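Local structure of protein NAGD (Escherichia coli, 2C4N) at residues N43-T48 with Y69-A74; I141-D146 with P154-L159. The protein catalyses the magnesium-dependent removal of phosphate from nucleotides and other phosphorylated substrates, as a hydrolase of the HAD superfamily. One frame throughout, in Å; residues are numbered along the deposited sequence.

Interaction 1: residues N43-T48 with Y69-A74; sequences NYPSQT and YTSAMA. With PO4 (phosphate ion), chain D.
S71 OG donates to N43 O at 2.6 Å, the single direct hydrogen bond between 43-48 and 69-74. With chi1 at 59° the hydroxyl is tucked between the backbone N and carbonyl carbon of S71 and meets the N43 carbonyl from above, 59° out of its plane. A water makes the other polar link, donating to Q47 O at 2.5 Å and hydrogen-bonding to T70 OG1 at 2.6 Å. The same T70 OG1 N-caps the helix: M73 N gives it a nearly straight bond of 3.2 Å, A72 N a weak, bent one, and T70 N returns a weak bond to M73 SD, completing a capping box. A valine in place of T70 would probably leave those two N-H groups without their cap and the water without its second partner.

The one apolar contact is P45 CB on A72 CB at 3.7 Å. T70 CB packs on a carbonyl oxygen, 3.4 Å from Y44 O.

On the phosphate side, N43 N donates to PO4 O2 at 3.0 Å, while the Y44 ring turns its edge to PO4 O4, 3.1 Å from CD1. N43, a substrate-binding residue by similarity, has its OD1 held by K176 N.

Strand 68-70 pairs with 38-42 at the border of the parallel core sheet; helix 94-101 touches A72 and M73, and helix 180-189 packs on Y69 and A74.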
loop_
_atom_site.group_PDB
_atom_site.type_symbol
_atom_site.label_atom_id
_atom_site.label_comp_id
_atom_site.label_asym_id
_atom_site.label_seq_id
_atom_site.Cartn_x
_atom_site.Cartn_y
_atom_site.Cartn_z
ATOM N N ASN A 43 0.224 2.845 24.654
ATOM C CA ASN A 43 1.022 2.997 23.450
ATOM C C ASN A 43 1.553 4.406 23.272
ATOM O O ASN A 43 2.440 4.632 22.448
ATOM C CB ASN A 43 0.188 2.618 22.231
ATOM C CG ASN A 43 0.778 1.462 21.473
ATOM O OD1 ASN A 43 1.384 0.570 22.066
ATOM N ND2 ASN A 43 0.582 1.450 20.157
ATOM N N TYR A 44 1.025 5.357 24.036
ATOM C CA TYR A 44 1.472 6.730 23.894
ATOM C C TYR A 44 2.694 7.042 24.750
ATOM O O TYR A 44 2.811 6.603 25.890
ATOM C CB TYR A 44 0.291 7.683 24.131
ATOM C CG TYR A 44 -0.755 7.505 23.033
ATOM C CD1 TYR A 44 -1.770 6.551 23.154
ATOM C CD2 TYR A 44 -0.671 8.221 21.832
ATOM C CE1 TYR A 44 -2.669 6.312 22.112
ATOM C CE2 TYR A 44 -1.566 7.986 20.785
ATOM C CZ TYR A 44 -2.563 7.031 20.930
ATOM O OH TYR A 44 -3.444 6.793 19.889
ATOM N N PRO A 45 3.645 7.785 24.173
ATOM C CA PRO A 45 4.910 8.191 24.787
ATOM C C PRO A 45 5.025 9.520 25.499
ATOM O O PRO A 45 6.098 9.846 25.992
ATOM C CB PRO A 45 5.853 8.152 23.605
ATOM C CG PRO A 45 4.979 8.792 22.523
ATOM C CD PRO A 45 3.629 8.128 22.736
ATOM N N SER A 46 3.945 10.285 25.561
ATOM C CA SER A 46 4.012 11.615 26.167
ATOM C C SER A 46 4.081 11.730 27.691
ATOM O O SER A 46 4.669 12.684 28.207
ATOM C CB SER A 46 2.838 12.466 25.676
ATOM O OG SER A 46 2.833 12.589 24.260
ATOM N N GLN A 47 3.511 10.776 28.419
ATOM C CA GLN A 47 3.503 10.904 29.872
ATOM C C GLN A 47 4.521 10.069 30.629
ATOM O O GLN A 47 4.868 8.972 30.212
ATOM C CB GLN A 47 2.099 10.596 30.393
ATOM C CG GLN A 47 1.017 11.500 29.815
ATOM C CD GLN A 47 -0.359 11.268 30.422
ATOM O OE1 GLN A 47 -1.025 10.276 30.130
ATOM N NE2 GLN A 47 -0.789 12.190 31.280
ATOM N N THR A 48 5.001 10.604 31.750
ATOM C CA THR A 48 5.950 9.888 32.598
ATOM C C THR A 48 5.095 9.047 33.536
ATOM O O THR A 48 3.879 9.235 33.605
ATOM C CB THR A 48 6.775 10.851 33.476
ATOM O OG1 THR A 48 5.884 11.567 34.345
ATOM C CG2 THR A 48 7.546 11.846 32.622
ATOM N N TYR A 69 3.824 1.575 32.175
ATOM C CA TYR A 69 4.808 1.247 31.152
ATOM C C TYR A 69 4.291 1.840 29.849
ATOM O O TYR A 69 3.240 1.440 29.350
ATOM C CB TYR A 69 4.969 -0.273 31.019
ATOM C CG TYR A 69 6.261 -0.690 30.358
ATOM C CD1 TYR A 69 7.490 -0.243 30.848
ATOM C CD2 TYR A 69 6.262 -1.534 29.246
ATOM C CE1 TYR A 69 8.693 -0.625 30.247
ATOM C CE2 TYR A 69 7.458 -1.923 28.638
ATOM C CZ TYR A 69 8.668 -1.466 29.142
ATOM O OH TYR A 69 9.852 -1.847 28.545
ATOM N N THR A 70 5.018 2.814 29.313
ATOM C CA THR A 70 4.620 3.473 28.077
ATOM C C THR A 70 5.537 3.061 26.935
ATOM O O THR A 70 6.577 2.440 27.153
ATOM C CB THR A 70 4.725 4.998 28.208
ATOM O OG1 THR A 70 6.108 5.369 28.224
ATOM C CG2 THR A 70 4.070 5.471 29.503
ATOM N N SER A 71 5.153 3.426 25.715
ATOM C CA SER A 71 5.963 3.103 24.550
ATOM C C SER A 71 7.297 3.841 24.603
ATOM O O SER A 71 8.242 3.455 23.922
ATOM C CB SER A 71 5.223 3.461 23.256
ATOM O OG SER A 71 4.896 4.834 23.211
ATOM N N ALA A 72 7.373 4.904 25.404
ATOM C CA ALA A 72 8.617 5.668 25.527
ATOM C C ALA A 72 9.588 4.884 26.400
ATOM O O ALA A 72 10.773 4.778 26.098
ATOM C CB ALA A 72 8.347 7.054 26.133
ATOM N N MET A 73 9.069 4.334 27.489
ATOM C CA MET A 73 9.873 3.524 28.397
ATOM C C MET A 73 10.335 2.270 27.667
ATOM O O MET A 73 11.486 1.861 27.783
ATOM C CB MET A 73 9.040 3.138 29.621
ATOM C CG MET A 73 8.558 4.333 30.433
ATOM S SD MET A 73 7.474 3.821 31.763
ATOM C CE MET A 73 6.989 5.400 32.469
ATOM N N ALA A 74 9.420 1.665 26.918
ATOM C CA ALA A 74 9.717 0.456 26.158
ATOM C C ALA A 74 10.779 0.725 25.103
ATOM O O ALA A 74 11.654 -0.107 24.867
ATOM C CB ALA A 74 8.442 -0.082 25.503
HETATM P P PO4 D . -3.714 3.020 24.915
HETATM O O1 PO4 D . -3.497 3.050 26.383
HETATM O O2 PO4 D . -2.691 2.157 24.278
HETATM O O3 PO4 D . -5.055 2.489 24.624
HETATM O O4 PO4 D . -3.610 4.401 24.376
HETATM O O HOH W 1 6.804 7.583 29.380
#

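Interaction 2: residues I141-D146 with P154-L159; sequences IATNPD and PACGAL
D146 O takes the backbone N-H of G157 at 2.8 Å, the donor sitting 37° above the carbonyl plane. This gives one of the first N-H groups of helix 156-167 an acceptor, and the start of the helix would probably polarise the carbonyl. The preceding donor, C156 N, is satisfied by a water at 2.9 Å, which in turn donates to N144 OD1 at 3.1 Å. Farther into the turn, L159 N and, more weakly, A158 N bond back to A155 O.

N144 OD1 has a second donor in T143 OG1, at 2.8 Å and in the carbonyl plane. The other end of the amide points ND2 at D146 OD2, again 2.8 Å away and only 1° out of the amide plane; it reaches OD2 from the anti side, tilted from the carboxylate plane, and N43 ND2 is a second donor to the same oxygen. Bonds at both ends thus fix the rotation of the N144 amide and link it to D146, thought by similarity to confer substrate specificity.

Here the loop leaving strand 139-142 folds back against the N-terminus of helix 156-167, both elements of a beta-alpha-beta unit that goes on to strand 172-173 in the four-stranded parallel sheet of the cap domain.

C156 packs against A142 to N144. SG stands anti to its own backbone N (chi1 -177°), which carries it to A142 CB and into line with the N-H of N144, a weak N-H...S bond of 3.7 Å. Packing is tight here, with C156 CB 3.0 Å from N144 O. G157 lies so close to the loop that a CB would run into P145 O and D146 O; instead its CA makes a C-H...O contact to P145 O at 3.6 Å. Around the helix start, I166 of a second subunit packs on P154 and A158.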
loop_
_atom_site.group_PDB
_atom_site.type_symbol
_atom_site.label_atom_id
_atom_site.label_comp_id
_atom_site.label_asym_id
_atom_site.label_seq_id
_atom_site.Cartn_x
_atom_site.Cartn_y
_atom_site.Cartn_z
ATOM N N ILE A 141 13.657 3.896 14.380
ATOM C CA ILE A 141 12.799 3.375 15.447
ATOM C C ILE A 141 11.697 4.381 15.771
ATOM O O ILE A 141 11.944 5.587 15.807
ATOM C CB ILE A 141 13.596 3.155 16.764
ATOM C CG1 ILE A 141 14.924 2.448 16.481
ATOM C CG2 ILE A 141 12.755 2.361 17.746
ATOM C CD1 ILE A 141 14.779 1.060 15.918
ATOM N N ALA A 142 10.492 3.883 16.036
ATOM C CA ALA A 142 9.365 4.751 16.371
ATOM C C ALA A 142 8.627 4.163 17.570
ATOM O O ALA A 142 8.510 2.944 17.696
ATOM C CB ALA A 142 8.423 4.881 15.173
ATOM N N THR A 143 8.120 5.023 18.448
ATOM C CA THR A 143 7.432 4.547 19.646
ATOM C C THR A 143 6.125 3.790 19.413
ATOM O O THR A 143 5.904 2.744 20.018
ATOM C CB THR A 143 7.169 5.707 20.648
ATOM O OG1 THR A 143 6.376 6.723 20.028
ATOM C CG2 THR A 143 8.481 6.308 21.117
ATOM N N ASN A 144 5.256 4.301 18.546
ATOM C CA ASN A 144 3.979 3.631 18.299
ATOM C C ASN A 144 3.419 3.992 16.919
ATOM O O ASN A 144 3.609 5.104 16.439
ATOM C CB ASN A 144 2.974 3.992 19.408
ATOM C CG ASN A 144 2.713 5.491 19.510
ATOM O OD1 ASN A 144 3.625 6.286 19.746
ATOM N ND2 ASN A 144 1.453 5.879 19.338
ATOM N N PRO A 145 2.706 3.053 16.278
ATOM C CA PRO A 145 2.124 3.257 14.947
ATOM C C PRO A 145 0.852 4.099 14.842
ATOM O O PRO A 145 0.441 4.461 13.739
ATOM C CB PRO A 145 1.914 1.832 14.452
ATOM C CG PRO A 145 1.501 1.117 15.713
ATOM C CD PRO A 145 2.444 1.686 16.770
ATOM N N ASP A 146 0.229 4.405 15.972
ATOM C CA ASP A 146 -0.998 5.201 15.970
ATOM C C ASP A 146 -0.824 6.481 15.146
ATOM O O ASP A 146 0.149 7.216 15.333
ATOM C CB ASP A 146 -1.374 5.540 17.409
ATOM C CG ASP A 146 -1.508 4.308 18.267
ATOM O OD1 ASP A 146 -2.626 3.759 18.355
ATOM O OD2 ASP A 146 -0.489 3.875 18.843
ATOM N N PRO A 154 -2.114 14.866 15.451
ATOM C CA PRO A 154 -1.085 13.984 14.899
ATOM C C PRO A 154 -0.379 13.210 16.010
ATOM O O PRO A 154 -0.093 13.761 17.076
ATOM C CB PRO A 154 -0.143 14.956 14.189
ATOM C CG PRO A 154 -1.075 16.063 13.748
ATOM C CD PRO A 154 -1.924 16.252 14.986
ATOM N N ALA A 155 -0.124 11.930 15.754
ATOM C CA ALA A 155 0.568 11.065 16.699
ATOM C C ALA A 155 1.786 10.510 15.971
ATOM O O ALA A 155 1.988 10.794 14.788
ATOM C CB ALA A 155 -0.350 9.934 17.153
ATOM N N CYS A 156 2.588 9.712 16.669
ATOM C CA CYS A 156 3.799 9.141 16.092
ATOM C C CYS A 156 3.683 8.653 14.644
ATOM O O CYS A 156 4.503 9.013 13.795
ATOM C CB CYS A 156 4.290 7.989 16.968
ATOM S SG CYS A 156 5.824 7.247 16.398
ATOM N N GLY A 157 2.675 7.830 14.372
ATOM C CA GLY A 157 2.492 7.296 13.031
ATOM C C GLY A 157 2.410 8.359 11.952
ATOM O O GLY A 157 2.921 8.171 10.845
ATOM N N ALA A 158 1.759 9.472 12.272
ATOM C CA ALA A 158 1.611 10.575 11.327
ATOM C C ALA A 158 2.935 11.311 11.113
ATOM O O ALA A 158 3.222 11.790 10.013
ATOM C CB ALA A 158 0.542 11.546 11.825
ATOM N N LEU A 159 3.736 11.405 12.169
ATOM C CA LEU A 159 5.031 12.069 12.078
ATOM C C LEU A 159 5.993 11.225 11.251
ATOM O O LEU A 159 6.865 11.751 10.562
ATOM C CB LEU A 159 5.624 12.306 13.474
ATOM C CG LEU A 159 4.748 13.053 14.497
ATOM C CD1 LEU A 159 5.620 13.504 15.661
ATOM C CD2 LEU A 159 4.084 14.251 13.852
HETATM O O HOH W 2 2.204 8.979 19.480
#

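Interactions 1 and 2 lie with centres 12 Å apart and touch directly, bringing the loop after core strand 38-42 against the loop after cap strand 139-142. N43 ND2 probably donates to D146 OD2 at 3.0 Å, joining a presumed substrate-binding residue to the presumed specificity residue. Beside it, N43 O lies 3.1 Å from N144 CG, S71 CB packs 3.4 Å from T143 O, and Y44 OH approaches D146 CB at 3.5 Å. The pair borders the active site: the phosphate bound at N43 is also gripped by K176 NZ, T42 OG1 and D11 N. The side chain of Y44 is about 7 Å from the magnesium ion. The side chain of D146 is about 8 Å from the magnesium ion.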